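Local coordinates for putative NAD(P)H-flavin oxidoreductase (Streptococcus pyogenes serotype M1, PDB 2HAY), which binds flavin mononucleotide and, like other nitroreductase-family enzymes, probably uses NADH or NADPH in redox reactions, at residues 34-38 with 158-164; 48-52 with 101-107; 64-68 with 180-186; 85-91 with 192-198; 93-97 with 133-137. All coordinates share one frame; numbering follows the deposited sequence.

Contact 1 (34-38 with 158-164); sequences DLALI and TAALLGI
Ile38 and Ile164 reach toward each other tip to tip, their CD1 atoms 3.8 Å apart, in the tightly packed, apolar part of this contact. Ile38 CD1 also rests 3.9 Å from Ala159 CB. The CG1 branch of Ile38 lies anti to the carbonyl carbon (chi1 -70°), which directs it across the interface, and on the way Ile38 CG1 slides past Thr158 CG2 at 4.0 Å. Thr158 CG2 also touches Leu37 CG, while Thr158 OG1 bonds back to Asn154 O.

The segments belong to helices 32-43 and 137-162, which run roughly antiparallel here (147°) with their axes 10.0 Å apart, and no direct hydrogen bond joins them. Helix 137-162 ends in a Schellman motif: Gly163, at positive phi, donates to Ala160 O, and Ile164 N bonds to Ala159 O. This turn brings Ile164 back against helix 32-43.

The Asp34 end is no less close, with Asp34 CB 3.7 Å from Ile164 CD1, but it is partly exposed and hydrated. Asp34 CG packs on Leu162 CD1, whereas the polar link of the carboxylate runs through water: one molecule donates to Asp34 OD2 (2.8 Å) and to Leu162 O (3.0 Å). His9 of the second subunit packs on Asp34 and Leu37.

Contact 2 (48-52 with 101-107); sequences SIGLE and IKNSLLR. With FMN (flavin mononucleotide), chain F.
Arg107 makes the direct polar contacts, its chain bending at chi3 (-66°) to bring the guanidinium to the loop, where NH2 serves two backbone acceptors. Arg107 NH2 bonds to Gly50 O at 2.9 Å, lying in the carbonyl plane although the bond is bent (132° at the hydrogen), and more weakly to Leu51 O, also at 2.9 Å. The salt bridge to Glu52 is loose as well: Arg107 NE lies 3.2 Å from Glu52 OE1, and the carboxylate and guanidinium planes stand 89° apart. Glu52 OE2 is taken by Lys214 N of the second subunit.

Residues 48-52 form the loop between helix 32-43 and strand 54-59, and they border the flavin. Ser48 N is 3.2 Å from FMN C8. Arg19, Thr20 and Gly171 of the second subunit hydrogen-bond the cofactor, giving the shared flavin site at the dimer interface that marks the nitroreductase family.

Two waters add bridges: one donates to Ile49 O and Ser104 OG, another to Gly50 O and Ser104 O. Ser104 OG itself donates to Ile101 O (2.6 Å).

Among apolar groups, Ile49 CD1 meets Ile101 CG1 at 3.9 Å, the side chains crossing at about a right angle. Leu51 CD1 approaches Ile101 CD1 at 3.9 Å, and Trp143 packs on both Ile49 and Leu51.

Contact 3 (64-68 with 180-186); sequences IKEEI and ILAKHNV
Glu67 sets CG anti to the backbone N (chi1 -157°) and continues extended, a shape that carries its carboxylate across to Lys183 and His184. The lysine bends at chi2, chi3 and chi4 to meet it, whereas His184 turns CG anti to its carbonyl carbon. Each carboxylate oxygen then has its own donor. His184 NE2 gives a fairly straight bond to Glu67 OE1 (3.0 Å, 153° at the hydrogen), approaching on the syn side but somewhat out of the carboxylate plane. That bond probably fixes the rotation of the imidazole, whose plane is nearly perpendicular to the carboxylate. Lys183 NZ reaches the syn lone pair of Glu67 OE2 at 2.8 Å in a salt bridge.

Ile64 covers one face of the imidazole: Ile64 CG1 stands 3.8 Å from the centroid of the His184 ring, only 7° off the normal, a CH-pi contact. Alongside the acid, the Ile180 side chain slides past in the opposite direction: Ile180 CG2 is 3.9 Å from Glu67 CD, and Ile180 CD1 lies 3.5 Å from Glu67 O. Ile68 CD1 touches Leu181 CD2 at 4.2 Å.

A Schellman motif with Asn185 at positive phi ends helix 174-183. Together with helix 62-68 it lies against the sheet, where Ile68 meets Leu59 and Met197, and Leu181 meets Leu87 and Ile194.

Contact 4 (85-91 with 192-198); sequences FILLIAE and EGIASML
Phe85 presents its ring edge to Met197, a selenomethionine: Met197 SE is 4.8 Å from the Phe85 ring centroid and 83° off the normal, with Phe85 CE1 as the nearest ring atom at 3.5 Å. This is a Met-aromatic contact in the ring plane. Leu87 lies beside Met197, both pointing the same way, with Leu87 CD2 to Met197 CG at 4.0 Å. Further along this face Ile194 is crossed slantwise by Leu87 and Ile89; Ile194 CG1, set anti to the backbone N (chi1 -168°), comes 4.1 Å from Ile89 CD1. The other branch of Ile89 places CG2 on the aliphatic part of Glu192, 3.6 Å from Glu192 CG, while the Glu192 carboxylate turns to Asp188 N and Arg55.

Leu88, Ser196 and Leu198 project from the opposite face. Leu88 CD1 approaches Ser196 OG at 3.6 Å, and Met155 and Met156 of helix 137-162 cover Leu88 and Leu198.

The strands are antiparallel, and the pairing shifts by one residue after Leu88. Leu88 O accepts a short bond from Ala195 N (2.7 Å) and a weak one from Ser196 N (3.4 Å); both residues face Leu88 in a classic beta bulge. It shifts the pairing between the two inner strands, with the extra residue on strand 192-201, of the four-stranded antiparallel sheet, which helices flank as in the alpha+beta fold of nitroreductases.

Contact 5 (93-97 with 133-137); sequences HARYD and MADNP
Arg95 and Ala134 contribute the greatest buried area, and they meet through a hydrogen bond. Extended from CG to NE, with CG anti to the backbone N (chi1 -156°), Arg95 carries its NE to 2.9 Å from Ala134 O. The donor stands well above the carbonyl plane (49° out of it), away from a lone-pair direction. Asp135 OD1, from the next residue of the type I turn 133-136, meets the same NE-NH2 edge, bonding Arg95 NH2 at 2.9 Å and Arg95 NE weakly; the two planar groups lie within 11° of each other. Ala134 CB also sits at the ring edge of Tyr96, 4.1 Å from Tyr96 CE1.

His93 and Pro137 have the next largest share, His93 CE1 lying 4.0 Å from Pro137 CB. Beside them a water accepts from His93 N and donates to Pro137 O.

Arg95 NH1 additionally holds Asp97 OD2 at 3.0 Å, and one cation thereby joins two carboxylates and a carbonyl. Such a network, on a largely exposed surface, probably offsets the repulsion between the acids while linking the two loops mainly by polar bonds.

From the N terminus, helix 32-43 opens contact 1, which closes on the end of helix 137-162. Contact 2 begins in the following loop and ends on helix 99-106, wholly within the span of contact 1. Contact 3, from helix 62-68 to helix 174-183, and contact 4, between inner strands of the sheet, each cross contacts 1 and 2 and also cross each other. Contact 5 joins two loops; it lies within the spans of contacts 1, 3 and 4 but crosses contact 2. In space contacts 3 and 4 touch through Leu181 and Leu87, tying two helices to the sheet, while Ile101 and Ala94 bring contacts 2 and 5 together. Contacts 1 and 5 lie on opposite sides of the chain's centre.

Contact 1 (34-38 with 158-164)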
# COMPACT_ATOMS: atom_id res chain seq x y z
N ASP B 34 17.78 9.44 9.98
CA ASP B 34 16.43 9.59 9.47
C ASP B 34 16.16 8.64 8.30
O ASP B 34 15.11 8.02 8.27
CB ASP B 34 16.13 11.03 9.08
CG ASP B 34 15.93 11.95 10.30
OD1 ASP B 34 16.04 11.49 11.45
OD2 ASP B 34 15.66 13.15 10.10
N LEU B 35 17.11 8.50 7.37
CA LEU B 35 16.97 7.56 6.28
C LEU B 35 16.87 6.11 6.79
O LEU B 35 16.05 5.34 6.32
CB LEU B 35 18.13 7.73 5.26
CG LEU B 35 18.05 6.85 4.00
CD1 LEU B 35 16.95 7.39 3.06
CD2 LEU B 35 19.41 6.73 3.26
N ALA B 36 17.72 5.75 7.75
CA ALA B 36 17.70 4.43 8.34
C ALA B 36 16.33 4.09 8.97
O ALA B 36 15.79 3.00 8.75
CB ALA B 36 18.83 4.28 9.36
N LEU B 37 15.76 5.01 9.74
CA LEU B 37 14.43 4.81 10.32
C LEU B 37 13.37 4.64 9.25
O LEU B 37 12.52 3.76 9.39
CB LEU B 37 14.06 5.96 11.26
CG LEU B 37 12.77 5.81 12.07
CD1 LEU B 37 12.77 4.54 12.93
CD2 LEU B 37 12.64 7.05 12.96
N ILE B 38 13.42 5.44 8.20
CA ILE B 38 12.47 5.32 7.10
C ILE B 38 12.54 3.95 6.41
O ILE B 38 11.51 3.33 6.11
CB ILE B 38 12.65 6.48 6.05
CG1 ILE B 38 12.21 7.84 6.64
CG2 ILE B 38 11.85 6.17 4.75
CD1 ILE B 38 12.69 9.08 5.80
N THR B 158 6.37 7.79 8.34
CA THR B 158 7.63 7.95 9.07
C THR B 158 8.35 9.24 8.64
O THR B 158 8.66 10.05 9.48
CB THR B 158 8.52 6.71 8.89
OG1 THR B 158 7.79 5.56 9.33
CG2 THR B 158 9.82 6.82 9.73
N ALA B 159 8.55 9.44 7.33
CA ALA B 159 9.07 10.72 6.82
C ALA B 159 8.28 11.93 7.33
O ALA B 159 8.86 12.89 7.78
CB ALA B 159 9.15 10.71 5.27
N ALA B 160 6.95 11.86 7.26
CA ALA B 160 6.11 12.99 7.65
C ALA B 160 6.30 13.36 9.13
O ALA B 160 6.44 14.53 9.45
CB ALA B 160 4.65 12.70 7.35
N LEU B 161 6.33 12.35 10.00
CA LEU B 161 6.57 12.51 11.44
C LEU B 161 7.95 13.11 11.74
O LEU B 161 8.15 13.76 12.76
CB LEU B 161 6.40 11.17 12.15
CG LEU B 161 4.97 10.66 12.28
CD1 LEU B 161 4.94 9.14 12.49
CD2 LEU B 161 4.17 11.37 13.40
N LEU B 162 8.86 12.90 10.80
CA LEU B 162 10.20 13.42 10.88
C LEU B 162 10.33 14.81 10.24
O LEU B 162 11.36 15.46 10.38
CB LEU B 162 11.15 12.41 10.21
CG LEU B 162 11.45 11.13 11.01
CD1 LEU B 162 12.37 10.25 10.17
CD2 LEU B 162 12.09 11.45 12.40
N GLY B 163 9.29 15.28 9.57
CA GLY B 163 9.35 16.56 8.85
C GLY B 163 9.98 16.45 7.48
O GLY B 163 10.31 17.45 6.87
N ILE B 164 10.12 15.22 6.99
CA ILE B 164 10.74 14.95 5.70
C ILE B 164 9.61 14.87 4.67
O ILE B 164 8.63 14.15 4.86
CB ILE B 164 11.59 13.65 5.76
CG1 ILE B 164 12.79 13.86 6.68
CG2 ILE B 164 12.00 13.18 4.35
CD1 ILE B 164 13.53 12.57 7.02
O HOH W 1 14.15 15.36 9.33

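Contact 2 (48-52 with 101-107)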
# COMPACT_ATOMS: atom_id res chain seq x y z
N SER B 48 1.62 -9.82 2.81
CA SER B 48 0.77 -11.00 2.75
C SER B 48 1.58 -12.29 2.86
O SER B 48 2.62 -12.47 2.20
CB SER B 48 -0.03 -10.96 1.47
OG SER B 48 -0.93 -12.03 1.40
N ILE B 49 1.09 -13.17 3.72
CA ILE B 49 1.73 -14.42 4.10
C ILE B 49 3.21 -14.30 4.52
O ILE B 49 3.93 -15.29 4.50
CB ILE B 49 1.48 -15.59 3.03
CG1 ILE B 49 2.27 -15.39 1.74
CG2 ILE B 49 -0.02 -15.80 2.75
CD1 ILE B 49 2.24 -16.63 0.84
N GLY B 50 3.65 -13.12 4.92
CA GLY B 50 5.04 -12.95 5.40
C GLY B 50 6.10 -13.18 4.32
O GLY B 50 7.25 -13.51 4.63
N LEU B 51 5.72 -13.04 3.06
CA LEU B 51 6.59 -13.34 1.94
C LEU B 51 7.77 -12.37 1.85
O LEU B 51 8.88 -12.78 1.54
CB LEU B 51 5.81 -13.30 0.62
CG LEU B 51 6.66 -13.71 -0.61
CD1 LEU B 51 7.15 -15.15 -0.48
CD2 LEU B 51 5.84 -13.54 -1.86
N GLU B 52 7.52 -11.07 2.09
CA GLU B 52 8.57 -10.05 1.96
C GLU B 52 9.26 -10.15 0.59
O GLU B 52 10.50 -10.07 0.49
CB GLU B 52 9.62 -10.18 3.09
CG GLU B 52 9.07 -10.18 4.48
CD GLU B 52 10.12 -10.60 5.47
OE1 GLU B 52 9.99 -11.70 6.08
OE2 GLU B 52 11.10 -9.85 5.62
N ILE B 101 8.12 -18.67 -1.68
CA ILE B 101 7.01 -18.99 -0.75
C ILE B 101 7.47 -20.01 0.30
O ILE B 101 7.14 -19.90 1.47
CB ILE B 101 5.67 -19.41 -1.45
CG1 ILE B 101 4.74 -18.20 -1.67
CG2 ILE B 101 4.85 -20.30 -0.56
CD1 ILE B 101 5.06 -17.41 -2.84
N LYS B 102 8.25 -20.99 -0.15
CA LYS B 102 8.82 -22.02 0.74
C LYS B 102 9.77 -21.41 1.79
O LYS B 102 9.76 -21.78 2.95
CB LYS B 102 9.55 -23.08 -0.09
CG LYS B 102 9.92 -24.32 0.70
CD LYS B 102 10.74 -25.29 -0.11
CE LYS B 102 11.37 -26.35 0.82
NZ LYS B 102 11.83 -27.53 0.03
N ASN B 103 10.59 -20.46 1.36
CA ASN B 103 11.53 -19.83 2.26
C ASN B 103 10.85 -18.98 3.32
O ASN B 103 11.37 -18.82 4.42
CB ASN B 103 12.55 -19.01 1.48
CG ASN B 103 13.49 -19.88 0.67
OD1 ASN B 103 13.78 -21.03 1.03
ND2 ASN B 103 14.00 -19.33 -0.42
N SER B 104 9.67 -18.45 3.00
CA SER B 104 8.94 -17.57 3.90
C SER B 104 8.34 -18.38 5.06
O SER B 104 8.12 -17.86 6.15
CB SER B 104 7.88 -16.76 3.13
OG SER B 104 6.81 -17.58 2.67
N LEU B 105 8.10 -19.66 4.80
CA LEU B 105 7.65 -20.59 5.81
C LEU B 105 8.83 -21.07 6.65
O LEU B 105 8.76 -21.07 7.87
CB LEU B 105 6.88 -21.75 5.15
CG LEU B 105 5.54 -21.35 4.52
CD1 LEU B 105 5.05 -22.40 3.54
CD2 LEU B 105 4.49 -21.08 5.60
N LEU B 106 9.91 -21.47 5.99
CA LEU B 106 11.13 -21.88 6.68
C LEU B 106 11.67 -20.82 7.64
O LEU B 106 12.05 -21.15 8.76
CB LEU B 106 12.21 -22.29 5.69
CG LEU B 106 11.85 -23.45 4.74
CD1 LEU B 106 12.86 -23.57 3.59
CD2 LEU B 106 11.70 -24.79 5.49
N ARG B 107 11.68 -19.56 7.20
CA ARG B 107 12.06 -18.40 8.00
C ARG B 107 11.36 -18.36 9.33
O ARG B 107 11.93 -17.90 10.31
CB ARG B 107 11.70 -17.08 7.27
CG ARG B 107 12.74 -16.56 6.33
CD ARG B 107 12.69 -15.03 6.19
NE ARG B 107 11.48 -14.49 5.56
CZ ARG B 107 11.15 -14.64 4.27
NH1 ARG B 107 11.93 -15.35 3.45
NH2 ARG B 107 10.02 -14.09 3.81
N1 FMN F . -2.90 -12.40 8.75
C2 FMN F . -3.99 -13.26 8.89
O2 FMN F . -4.16 -13.94 9.92
N3 FMN F . -4.90 -13.41 7.86
C4 FMN F . -4.78 -12.72 6.66
O4 FMN F . -5.24 -13.24 5.63
C4A FMN F . -3.70 -11.83 6.52
N5 FMN F . -3.55 -11.13 5.31
C5A FMN F . -2.52 -10.21 5.12
C6 FMN F . -2.43 -9.48 3.94
C7 FMN F . -1.40 -8.57 3.73
C7M FMN F . -1.69 -7.42 2.78
C8 FMN F . -0.44 -8.39 4.75
C8M FMN F . 0.26 -7.07 4.83
C9 FMN F . -0.53 -9.13 5.94
C9A FMN F . -1.57 -10.03 6.15
N10 FMN F . -1.70 -10.75 7.36
C10 FMN F . -2.76 -11.66 7.56
C1' FMN F . -0.55 -10.72 8.34
C2' FMN F . 0.72 -11.42 7.83
O2' FMN F . 0.62 -12.83 7.94
C3' FMN F . 1.88 -10.88 8.67
O3' FMN F . 2.01 -9.52 8.34
C4' FMN F . 3.25 -11.57 8.52
O4' FMN F . 3.24 -12.89 9.04
C5' FMN F . 4.34 -10.72 9.19
O5' FMN F . 4.25 -10.72 10.62
P FMN F . 3.83 -9.45 11.54
O1P FMN F . 2.99 -9.97 12.68
O2P FMN F . 3.06 -8.39 10.80
O3P FMN F . 5.05 -8.82 12.11
O HOH W 2 4.72 -17.68 4.55
O HOH W 3 7.93 -15.03 6.68

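Contact 3 (64-68 with 180-186)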
# COMPACT_ATOMS: atom_id res chain seq x y z
N ILE B 64 22.52 7.08 -13.24
CA ILE B 64 21.36 6.21 -13.41
C ILE B 64 20.09 7.04 -13.33
O ILE B 64 19.18 6.87 -14.15
CB ILE B 64 21.37 5.00 -12.45
CG1 ILE B 64 22.51 4.05 -12.85
CG2 ILE B 64 20.05 4.23 -12.53
CD1 ILE B 64 22.84 2.98 -11.85
N LYS B 65 20.05 7.98 -12.38
CA LYS B 65 18.98 8.97 -12.32
C LYS B 65 18.81 9.74 -13.65
O LYS B 65 17.68 9.88 -14.15
CB LYS B 65 19.19 9.95 -11.16
CG LYS B 65 19.14 9.32 -9.79
CD LYS B 65 18.68 10.34 -8.77
CE LYS B 65 19.26 10.05 -7.43
NZ LYS B 65 20.66 10.54 -7.42
N GLU B 66 19.94 10.21 -14.21
CA GLU B 66 19.96 10.94 -15.48
C GLU B 66 19.38 10.11 -16.64
O GLU B 66 18.61 10.62 -17.46
CB GLU B 66 21.38 11.45 -15.80
CG GLU B 66 21.91 12.60 -14.87
CD GLU B 66 23.41 12.95 -15.06
OE1 GLU B 66 24.03 12.58 -16.09
OE2 GLU B 66 23.99 13.62 -14.16
N GLU B 67 19.74 8.83 -16.68
CA GLU B 67 19.20 7.89 -17.66
C GLU B 67 17.71 7.58 -17.51
O GLU B 67 17.01 7.40 -18.51
CB GLU B 67 20.00 6.59 -17.63
CG GLU B 67 19.92 5.82 -18.89
CD GLU B 67 20.91 4.66 -18.95
OE1 GLU B 67 21.80 4.57 -18.06
OE2 GLU B 67 20.78 3.85 -19.90
N ILE B 68 17.21 7.54 -16.28
CA ILE B 68 15.79 7.28 -16.02
C ILE B 68 14.93 8.47 -16.47
O ILE B 68 13.85 8.30 -17.03
CB ILE B 68 15.55 6.92 -14.51
CG1 ILE B 68 15.98 5.47 -14.24
CG2 ILE B 68 14.09 7.15 -14.08
CD1 ILE B 68 16.07 5.14 -12.74
N ILE B 180 16.69 -0.18 -17.82
CA ILE B 180 17.83 0.63 -17.39
C ILE B 180 18.41 0.03 -16.12
O ILE B 180 19.62 -0.08 -16.00
CB ILE B 180 17.44 2.12 -17.19
CG1 ILE B 180 17.18 2.79 -18.54
CG2 ILE B 180 18.52 2.91 -16.40
CD1 ILE B 180 16.27 4.02 -18.42
N LEU B 181 17.54 -0.40 -15.22
CA LEU B 181 17.95 -0.97 -13.94
C LEU B 181 18.64 -2.31 -14.10
O LEU B 181 19.65 -2.57 -13.45
CB LEU B 181 16.78 -1.11 -12.97
CG LEU B 181 16.09 0.16 -12.47
CD1 LEU B 181 15.02 -0.19 -11.42
CD2 LEU B 181 17.10 1.15 -11.94
N ALA B 182 18.09 -3.17 -14.95
CA ALA B 182 18.76 -4.44 -15.27
C ALA B 182 20.12 -4.21 -15.95
O ALA B 182 21.09 -4.87 -15.63
CB ALA B 182 17.87 -5.31 -16.12
N LYS B 183 20.17 -3.24 -16.86
CA LYS B 183 21.39 -2.94 -17.60
C LYS B 183 22.51 -2.58 -16.60
O LYS B 183 23.66 -2.99 -16.77
CB LYS B 183 21.12 -1.81 -18.60
CG LYS B 183 22.33 -1.32 -19.38
CD LYS B 183 22.41 0.21 -19.36
CE LYS B 183 21.63 0.85 -20.47
NZ LYS B 183 22.45 1.98 -21.03
N HIS B 184 22.16 -1.87 -15.53
CA HIS B 184 23.14 -1.53 -14.50
C HIS B 184 23.29 -2.55 -13.37
O HIS B 184 23.97 -2.27 -12.39
CB HIS B 184 22.88 -0.12 -13.96
CG HIS B 184 23.21 0.97 -14.93
ND1 HIS B 184 24.46 1.54 -15.02
CD2 HIS B 184 22.45 1.58 -15.86
CE1 HIS B 184 24.45 2.46 -15.97
NE2 HIS B 184 23.25 2.50 -16.50
N ASN B 185 22.68 -3.73 -13.51
CA ASN B 185 22.72 -4.76 -12.46
C ASN B 185 22.09 -4.30 -11.15
O ASN B 185 22.54 -4.71 -10.07
CB ASN B 185 24.16 -5.25 -12.19
CG ASN B 185 24.71 -6.15 -13.29
OD1 ASN B 185 23.97 -6.81 -14.03
ND2 ASN B 185 26.03 -6.23 -13.37
N VAL B 186 21.09 -3.43 -11.23
CA VAL B 186 20.40 -2.96 -10.03
C VAL B 186 19.33 -3.99 -9.64
O VAL B 186 19.09 -4.27 -8.46
CB VAL B 186 19.82 -1.52 -10.22
CG1 VAL B 186 19.05 -1.06 -8.96
CG2 VAL B 186 20.94 -0.53 -10.51

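Contact 4 (85-91 with 192-198)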
# COMPACT_ATOMS: atom_id res chain seq x y z
N PHE B 85 16.34 9.07 -3.19
CA PHE B 85 15.40 8.51 -4.12
C PHE B 85 15.39 7.02 -3.89
O PHE B 85 16.45 6.39 -3.92
CB PHE B 85 15.84 8.82 -5.54
CG PHE B 85 14.72 9.06 -6.47
CD1 PHE B 85 14.13 8.00 -7.14
CD2 PHE B 85 14.25 10.34 -6.69
CE1 PHE B 85 13.08 8.21 -8.01
CE2 PHE B 85 13.19 10.57 -7.56
CZ PHE B 85 12.60 9.51 -8.22
N ILE B 86 14.21 6.46 -3.63
CA ILE B 86 14.11 5.04 -3.28
C ILE B 86 13.30 4.28 -4.31
O ILE B 86 12.20 4.69 -4.66
CB ILE B 86 13.46 4.83 -1.88
CG1 ILE B 86 14.43 5.34 -0.79
CG2 ILE B 86 13.09 3.38 -1.66
CD1 ILE B 86 13.86 5.26 0.63
N LEU B 87 13.86 3.16 -4.78
CA LEU B 87 13.16 2.28 -5.72
C LEU B 87 12.52 1.16 -4.95
O LEU B 87 13.20 0.48 -4.18
CB LEU B 87 14.15 1.69 -6.75
CG LEU B 87 15.12 2.66 -7.42
CD1 LEU B 87 16.06 1.88 -8.34
CD2 LEU B 87 14.38 3.74 -8.19
N LEU B 88 11.22 0.96 -5.16
CA LEU B 88 10.47 -0.14 -4.51
C LEU B 88 10.37 -1.26 -5.53
O LEU B 88 9.82 -1.08 -6.62
CB LEU B 88 9.08 0.32 -4.06
CG LEU B 88 9.04 1.34 -2.92
CD1 LEU B 88 9.33 2.79 -3.42
CD2 LEU B 88 7.70 1.26 -2.23
N ILE B 89 10.99 -2.39 -5.21
CA ILE B 89 11.13 -3.52 -6.14
C ILE B 89 10.28 -4.68 -5.63
O ILE B 89 10.32 -5.00 -4.42
CB ILE B 89 12.62 -3.99 -6.25
CG1 ILE B 89 13.59 -2.82 -6.51
CG2 ILE B 89 12.81 -5.16 -7.25
CD1 ILE B 89 13.26 -1.93 -7.70
N ALA B 90 9.48 -5.29 -6.52
CA ALA B 90 8.70 -6.49 -6.13
C ALA B 90 9.16 -7.78 -6.84
O ALA B 90 9.60 -7.74 -8.00
CB ALA B 90 7.22 -6.25 -6.36
N GLU B 91 9.03 -8.93 -6.15
CA GLU B 91 9.40 -10.25 -6.71
C GLU B 91 8.42 -10.74 -7.78
O GLU B 91 7.20 -10.57 -7.62
CB GLU B 91 9.42 -11.29 -5.60
CG GLU B 91 10.76 -11.63 -5.08
CD GLU B 91 10.74 -12.48 -3.79
OE1 GLU B 91 9.81 -13.31 -3.61
OE2 GLU B 91 11.67 -12.33 -2.95
N GLU B 192 12.42 -10.09 -10.69
CA GLU B 192 11.88 -8.90 -10.03
C GLU B 192 11.67 -7.74 -11.02
O GLU B 192 12.20 -7.74 -12.14
CB GLU B 192 12.77 -8.45 -8.86
CG GLU B 192 14.12 -7.85 -9.23
CD GLU B 192 15.18 -7.92 -8.12
OE1 GLU B 192 14.85 -8.07 -6.90
OE2 GLU B 192 16.37 -7.85 -8.47
N GLY B 193 10.84 -6.79 -10.59
CA GLY B 193 10.51 -5.61 -11.38
C GLY B 193 10.18 -4.44 -10.46
O GLY B 193 9.78 -4.62 -9.30
N ILE B 194 10.38 -3.24 -10.95
CA ILE B 194 10.08 -2.08 -10.15
C ILE B 194 8.55 -1.95 -9.96
O ILE B 194 7.78 -2.22 -10.88
CB ILE B 194 10.72 -0.79 -10.78
CG1 ILE B 194 10.65 0.38 -9.78
CG2 ILE B 194 10.12 -0.45 -12.17
CD1 ILE B 194 11.58 1.55 -10.12
N ALA B 195 8.14 -1.56 -8.74
CA ALA B 195 6.75 -1.32 -8.39
C ALA B 195 6.44 0.18 -8.43
O ALA B 195 5.39 0.62 -8.96
CB ALA B 195 6.45 -1.91 -7.01
N SER B 196 7.36 0.96 -7.87
CA SER B 196 7.21 2.41 -7.81
C SER B 196 8.53 3.08 -7.37
O SER B 196 9.53 2.39 -7.10
CB SER B 196 6.05 2.77 -6.84
OG SER B 196 6.40 2.42 -5.53
N MSE B 197 8.54 4.40 -7.30
CA MSE B 197 9.66 5.14 -6.74
C MSE B 197 9.14 6.09 -5.66
O MSE B 197 7.96 6.44 -5.65
CB MSE B 197 10.36 5.96 -7.83
CG MSE B 197 10.81 5.21 -9.07
SE MSE B 197 11.35 6.49 -10.50
CE MSE B 197 11.62 5.24 -11.93
N LEU B 198 10.02 6.51 -4.76
CA LEU B 198 9.68 7.48 -3.74
C LEU B 198 10.82 8.49 -3.64
O LEU B 198 11.95 8.12 -3.36
CB LEU B 198 9.51 6.76 -2.38
CG LEU B 198 9.16 7.62 -1.17
CD1 LEU B 198 7.77 8.26 -1.33
CD2 LEU B 198 9.21 6.73 0.06

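Contact 5 (93-97 with 133-137)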
# COMPACT_ATOMS: atom_id res chain seq x y z
N HIS B 93 6.93 -14.09 -10.06
CA HIS B 93 6.80 -15.55 -9.96
C HIS B 93 6.67 -16.12 -8.54
O HIS B 93 7.13 -17.22 -8.25
CB HIS B 93 7.94 -16.21 -10.72
CG HIS B 93 7.95 -15.84 -12.17
ND1 HIS B 93 6.93 -16.20 -13.04
CD2 HIS B 93 8.85 -15.15 -12.90
CE1 HIS B 93 7.22 -15.74 -14.24
NE2 HIS B 93 8.37 -15.09 -14.19
N ALA B 94 6.01 -15.36 -7.67
CA ALA B 94 5.81 -15.83 -6.30
C ALA B 94 4.60 -16.76 -6.23
O ALA B 94 3.65 -16.48 -5.50
CB ALA B 94 5.71 -14.62 -5.31
N ARG B 95 4.65 -17.86 -6.99
CA ARG B 95 3.58 -18.85 -7.05
C ARG B 95 3.65 -19.70 -5.78
O ARG B 95 4.71 -19.82 -5.17
CB ARG B 95 3.77 -19.73 -8.29
CG ARG B 95 2.49 -20.41 -8.80
CD ARG B 95 2.72 -21.03 -10.19
NE ARG B 95 1.58 -21.80 -10.64
CZ ARG B 95 1.38 -23.10 -10.41
NH1 ARG B 95 2.28 -23.81 -9.72
NH2 ARG B 95 0.28 -23.69 -10.86
N TYR B 96 2.53 -20.31 -5.39
CA TYR B 96 2.47 -21.11 -4.16
C TYR B 96 3.59 -22.15 -4.03
O TYR B 96 4.02 -22.45 -2.92
CB TYR B 96 1.09 -21.77 -3.99
CG TYR B 96 0.74 -22.75 -5.08
CD1 TYR B 96 0.11 -22.32 -6.25
CD2 TYR B 96 1.05 -24.11 -4.95
CE1 TYR B 96 -0.18 -23.21 -7.26
CE2 TYR B 96 0.76 -25.02 -5.98
CZ TYR B 96 0.14 -24.57 -7.12
OH TYR B 96 -0.16 -25.45 -8.13
N ASP B 97 4.07 -22.69 -5.17
CA ASP B 97 5.10 -23.73 -5.11
C ASP B 97 6.52 -23.24 -5.38
O ASP B 97 7.43 -24.05 -5.56
CB ASP B 97 4.73 -24.90 -6.04
CG ASP B 97 4.63 -24.47 -7.49
OD1 ASP B 97 4.82 -25.33 -8.38
OD2 ASP B 97 4.39 -23.27 -7.73
N MSE B 133 -4.99 -16.24 -9.42
CA MSE B 133 -3.75 -15.71 -9.95
C MSE B 133 -2.59 -16.73 -10.06
O MSE B 133 -1.57 -16.42 -10.61
CB MSE B 133 -3.29 -14.49 -9.12
CG MSE B 133 -3.01 -14.82 -7.66
SE MSE B 133 -2.33 -13.29 -6.64
CE MSE B 133 -1.86 -14.20 -5.04
N ALA B 134 -2.76 -17.93 -9.53
CA ALA B 134 -1.71 -18.95 -9.57
C ALA B 134 -1.05 -19.06 -10.94
O ALA B 134 0.15 -19.29 -11.01
CB ALA B 134 -2.28 -20.31 -9.17
N ASP B 135 -1.82 -18.93 -12.02
CA ASP B 135 -1.28 -19.25 -13.35
C ASP B 135 -1.16 -18.02 -14.24
O ASP B 135 -1.14 -18.11 -15.47
CB ASP B 135 -2.10 -20.37 -14.00
CG ASP B 135 -1.80 -21.73 -13.41
OD1 ASP B 135 -0.65 -21.96 -12.93
OD2 ASP B 135 -2.69 -22.58 -13.42
N ASN B 136 -1.05 -16.88 -13.58
CA ASN B 136 -1.13 -15.59 -14.22
C ASN B 136 0.01 -14.69 -13.72
O ASN B 136 -0.18 -13.92 -12.79
CB ASN B 136 -2.49 -14.96 -13.86
CG ASN B 136 -2.74 -13.67 -14.59
OD1 ASN B 136 -1.83 -12.97 -15.00
ND2 ASN B 136 -4.01 -13.34 -14.75
N PRO B 137 1.21 -14.82 -14.32
CA PRO B 137 2.42 -14.12 -13.81
C PRO B 137 2.28 -12.60 -13.61
O PRO B 137 2.87 -12.06 -12.67
CB PRO B 137 3.48 -14.46 -14.86
CG PRO B 137 3.00 -15.77 -15.46
CD PRO B 137 1.51 -15.66 -15.50
O HOH W 4 5.42 -12.69 -12.07